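Local atomic coordinates of beta-N-acetylhexosaminidase (PDB entry 5BU9), a protein that probably hydrolyses terminal non-reducing N-acetyl-D-hexosamine residues from N-acetyl-beta-D-hexosaminides, as a member of glycoside hydrolase family 3. Residues A131-A143 and R154-N168. Residues are numbered along the deposited sequence; the frame is centred on the assembly and turned at random.
Sequences APVMDVVASPEAA and REFGYDAETVASHAN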
# COMPACT_ATOMS: atom_id res chain seq x y z
N ALA A 131 1.02 -2.40 -5.93
CA ALA A 131 0.33 -2.75 -7.18
C ALA A 131 0.21 -4.27 -7.07
O ALA A 131 0.96 -4.86 -6.33
CB ALA A 131 1.15 -2.31 -8.43
N PRO A 132 -0.71 -4.92 -7.81
CA PRO A 132 -1.59 -4.38 -8.85
C PRO A 132 -2.87 -3.77 -8.30
O PRO A 132 -3.35 -4.15 -7.24
CB PRO A 132 -1.91 -5.62 -9.69
CG PRO A 132 -1.96 -6.75 -8.63
CD PRO A 132 -0.90 -6.38 -7.62
N VAL A 133 -3.41 -2.82 -9.05
CA VAL A 133 -4.78 -2.32 -8.86
C VAL A 133 -5.81 -3.39 -9.19
O VAL A 133 -5.89 -3.86 -10.31
CB VAL A 133 -5.01 -1.08 -9.74
CG1 VAL A 133 -6.46 -0.73 -9.78
CG2 VAL A 133 -4.20 0.09 -9.23
N MSE A 134 -6.61 -3.78 -8.21
CA MSE A 134 -7.67 -4.74 -8.48
C MSE A 134 -9.05 -4.10 -8.36
O MSE A 134 -10.06 -4.80 -8.23
CB MSE A 134 -7.55 -5.95 -7.56
CG MSE A 134 -6.21 -6.65 -7.74
SE MSE A 134 -6.20 -8.46 -7.04
CE MSE A 134 -7.10 -9.33 -8.54
N ASP A 135 -9.06 -2.77 -8.39
CA ASP A 135 -10.29 -2.01 -8.43
C ASP A 135 -10.99 -2.40 -9.72
O ASP A 135 -10.32 -2.63 -10.72
CB ASP A 135 -10.02 -0.49 -8.42
CG ASP A 135 -9.41 -0.01 -7.12
OD1 ASP A 135 -9.91 -0.38 -6.03
OD2 ASP A 135 -8.42 0.76 -7.22
N VAL A 136 -12.31 -2.46 -9.71
CA VAL A 136 -13.04 -2.73 -10.94
C VAL A 136 -13.82 -1.49 -11.36
O VAL A 136 -14.59 -0.98 -10.57
CB VAL A 136 -13.96 -3.94 -10.78
CG1 VAL A 136 -14.74 -4.15 -12.03
CG2 VAL A 136 -13.15 -5.18 -10.50
N VAL A 137 -13.62 -1.03 -12.59
CA VAL A 137 -14.36 0.11 -13.11
C VAL A 137 -15.61 -0.48 -13.78
O VAL A 137 -15.57 -1.58 -14.30
CB VAL A 137 -13.47 0.97 -14.05
CG1 VAL A 137 -14.25 2.07 -14.74
CG2 VAL A 137 -12.36 1.61 -13.27
N ALA A 138 -16.74 0.24 -13.75
CA ALA A 138 -18.03 -0.35 -14.14
C ALA A 138 -18.11 -0.73 -15.60
O ALA A 138 -18.69 -1.75 -15.95
CB ALA A 138 -19.17 0.60 -13.80
N SER A 139 -17.53 0.13 -16.45
CA SER A 139 -17.60 0.00 -17.91
C SER A 139 -16.62 0.98 -18.56
O SER A 139 -16.24 1.97 -17.93
CB SER A 139 -19.02 0.28 -18.42
OG SER A 139 -19.31 1.67 -18.32
N PRO A 140 -16.20 0.70 -19.80
CA PRO A 140 -15.25 1.63 -20.44
C PRO A 140 -15.83 3.05 -20.64
O PRO A 140 -15.07 4.02 -20.60
CB PRO A 140 -14.92 0.94 -21.79
CG PRO A 140 -15.98 -0.15 -21.98
CD PRO A 140 -16.38 -0.55 -20.57
N GLU A 141 -17.15 3.19 -20.83
CA GLU A 141 -17.79 4.52 -20.99
C GLU A 141 -17.84 5.27 -19.66
O GLU A 141 -17.77 6.48 -19.62
CB GLU A 141 -19.20 4.41 -21.56
CG GLU A 141 -19.99 3.17 -21.14
CD GLU A 141 -19.68 1.91 -21.98
OE1 GLU A 141 -18.99 2.03 -23.02
OE2 GLU A 141 -20.13 0.81 -21.59
N ALA A 142 -17.91 4.53 -18.57
CA ALA A 142 -17.91 5.19 -17.27
C ALA A 142 -16.48 5.52 -16.76
O ALA A 142 -16.31 6.16 -15.73
CB ALA A 142 -18.65 4.31 -16.27
N ALA A 143 -15.46 5.10 -17.50
CA ALA A 143 -14.12 5.08 -16.94
C ALA A 143 -13.62 6.48 -16.68
O ALA A 143 -13.01 6.73 -15.64
CB ALA A 143 -13.14 4.33 -17.86
N ARG A 154 -5.80 2.99 -14.90
CA ARG A 154 -5.10 2.15 -13.93
C ARG A 154 -5.82 0.84 -13.62
O ARG A 154 -5.29 0.03 -12.87
CB ARG A 154 -4.89 2.90 -12.63
CG ARG A 154 -4.03 4.13 -12.81
CD ARG A 154 -4.18 4.99 -11.55
NE ARG A 154 -3.60 4.37 -10.35
CZ ARG A 154 -3.79 4.83 -9.11
NH1 ARG A 154 -4.56 5.89 -8.90
NH2 ARG A 154 -3.23 4.23 -8.07
N GLU A 155 -7.00 0.65 -14.22
CA GLU A 155 -7.79 -0.56 -14.08
C GLU A 155 -7.34 -1.57 -15.14
O GLU A 155 -6.90 -1.17 -16.21
CB GLU A 155 -9.32 -0.29 -14.21
CG GLU A 155 -9.86 -0.12 -15.70
CD GLU A 155 -9.66 1.29 -16.25
OE1 GLU A 155 -8.95 2.09 -15.61
OE2 GLU A 155 -10.19 1.61 -17.33
N PHE A 156 -7.45 -2.86 -14.83
CA PHE A 156 -7.12 -3.92 -15.78
C PHE A 156 -8.32 -4.22 -16.68
O PHE A 156 -8.16 -4.80 -17.75
CB PHE A 156 -6.67 -5.19 -15.06
CG PHE A 156 -5.24 -5.15 -14.55
CD1 PHE A 156 -4.17 -5.38 -15.41
CD2 PHE A 156 -4.98 -4.94 -13.20
CE1 PHE A 156 -2.86 -5.37 -14.94
CE2 PHE A 156 -3.68 -4.92 -12.72
CZ PHE A 156 -2.61 -5.14 -13.59
N GLY A 157 -9.50 -3.81 -16.26
CA GLY A 157 -10.73 -4.14 -16.97
C GLY A 157 -11.98 -3.83 -16.14
O GLY A 157 -11.92 -3.10 -15.16
N TYR A 158 -13.12 -4.40 -16.52
CA TYR A 158 -14.42 -3.88 -16.13
C TYR A 158 -15.30 -4.97 -15.54
O TYR A 158 -16.51 -4.80 -15.42
CB TYR A 158 -15.10 -3.24 -17.34
CG TYR A 158 -14.18 -2.23 -17.96
CD1 TYR A 158 -14.00 -1.00 -17.37
CD2 TYR A 158 -13.43 -2.54 -19.08
CE1 TYR A 158 -13.12 -0.07 -17.88
CE2 TYR A 158 -12.53 -1.60 -19.61
CZ TYR A 158 -12.38 -0.38 -19.00
OH TYR A 158 -11.53 0.57 -19.50
N ASP A 159 -14.67 -6.08 -15.19
CA ASP A 159 -15.33 -7.18 -14.49
C ASP A 159 -14.32 -7.96 -13.64
O ASP A 159 -13.09 -7.88 -13.85
CB ASP A 159 -16.01 -8.13 -15.48
CG ASP A 159 -15.05 -8.63 -16.55
OD1 ASP A 159 -14.30 -9.60 -16.27
OD2 ASP A 159 -15.05 -8.04 -17.65
N ALA A 160 -14.84 -8.73 -12.68
CA ALA A 160 -14.00 -9.40 -11.71
C ALA A 160 -13.07 -10.43 -12.35
O ALA A 160 -11.95 -10.62 -11.90
CB ALA A 160 -14.85 -10.05 -10.65
N GLU A 161 -13.52 -11.08 -13.42
CA GLU A 161 -12.72 -12.16 -13.99
C GLU A 161 -11.48 -11.63 -14.73
O GLU A 161 -10.38 -12.14 -14.58
CB GLU A 161 -13.57 -13.02 -14.91
CG GLU A 161 -12.82 -14.23 -15.47
CD GLU A 161 -13.41 -14.76 -16.78
OE1 GLU A 161 -14.47 -14.24 -17.23
OE2 GLU A 161 -12.81 -15.70 -17.37
N THR A 162 -11.68 -10.60 -15.55
CA THR A 162 -10.58 -9.99 -16.29
C THR A 162 -9.56 -9.40 -15.33
O THR A 162 -8.36 -9.64 -15.45
CB THR A 162 -11.10 -8.88 -17.24
OG1 THR A 162 -12.19 -9.37 -18.01
CG2 THR A 162 -10.00 -8.42 -18.17
N VAL A 163 -10.05 -8.61 -14.38
CA VAL A 163 -9.20 -7.98 -13.40
C VAL A 163 -8.41 -9.01 -12.60
O VAL A 163 -7.20 -8.87 -12.44
CB VAL A 163 -10.03 -7.06 -12.47
CG1 VAL A 163 -9.21 -6.62 -11.23
CG2 VAL A 163 -10.50 -5.84 -13.27
N ALA A 164 -9.09 -10.04 -12.12
CA ALA A 164 -8.43 -11.12 -11.38
C ALA A 164 -7.32 -11.79 -12.18
O ALA A 164 -6.21 -11.95 -11.68
CB ALA A 164 -9.43 -12.16 -10.98
N SER A 165 -7.61 -12.21 -13.41
CA SER A 165 -6.64 -12.99 -14.18
C SER A 165 -5.40 -12.13 -14.54
O SER A 165 -4.28 -12.63 -14.60
CB SER A 165 -7.28 -13.58 -15.43
OG SER A 165 -7.77 -12.60 -16.32
N HIS A 166 -5.58 -10.84 -14.76
CA HIS A 166 -4.43 -10.05 -15.13
C HIS A 166 -3.66 -9.59 -13.90
O HIS A 166 -2.43 -9.73 -13.88
CB HIS A 166 -4.86 -8.90 -16.03
CG HIS A 166 -5.36 -9.38 -17.36
ND1 HIS A 166 -6.65 -9.81 -17.54
CD2 HIS A 166 -4.72 -9.60 -18.53
CE1 HIS A 166 -6.80 -10.23 -18.78
NE2 HIS A 166 -5.64 -10.11 -19.40
N ALA A 167 -4.34 -9.10 -12.87
CA ALA A 167 -3.62 -8.64 -11.69
C ALA A 167 -2.89 -9.81 -11.04
O ALA A 167 -1.77 -9.65 -10.54
CB ALA A 167 -4.54 -7.94 -10.68
N ASN A 168 -3.51 -10.99 -11.06
CA ASN A 168 -2.87 -12.15 -10.43
C ASN A 168 -1.65 -12.60 -11.25
O ASN A 168 -0.69 -13.13 -10.69
CB ASN A 168 -3.85 -13.31 -10.27
CG ASN A 168 -4.83 -13.08 -9.16
OD1 ASN A 168 -4.65 -12.18 -8.33
ND2 ASN A 168 -5.89 -13.90 -9.12
O HOH W 1 -7.94 -3.39 -12.14
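Pro140 lies across one face of the Tyr158 ring: its CD stands 3.8 Å from the ring centroid, only 11° off the normal, which identifies a CH-pi contact. With CG anti to its carbonyl carbon (chi1 -53°), the tyrosine also runs alongside Val137, whose CB is 3.9 Å from Tyr158 CD1. Replacing Tyr158 with alanine is likely to leave Pro140 without its aromatic platform and Glu155 OE2 without the weak hydrogen bond from the phenol. Further along, apolar packing continues: Val136 CG2 meets Val163 CG2 at 3.9 Å, and selenomethionine Met134, bent at chi3 (80°), brings CE within 3.6 Å of Ala167 CB. Pro132 CG touches that same methyl.

Polar linkage comes through water 1, which donates to Val133 O (2.8 Å) and Asp135 O while accepting from Phe156 N (2.8 Å). Val133 O also lies in the plane of the Phe156 ring, at its edge, 3.2 Å from CD2.

Asp159 OD1 N-caps helix 160-176 by accepting from Thr162 N. In this TIM-barrel domain, 131-143 follows strand 128-129, its start bonded through backbone to strand 180-186; helix 99-102 packs on Phe156 and Tyr158, helix 212-222 on Met134 and Val136.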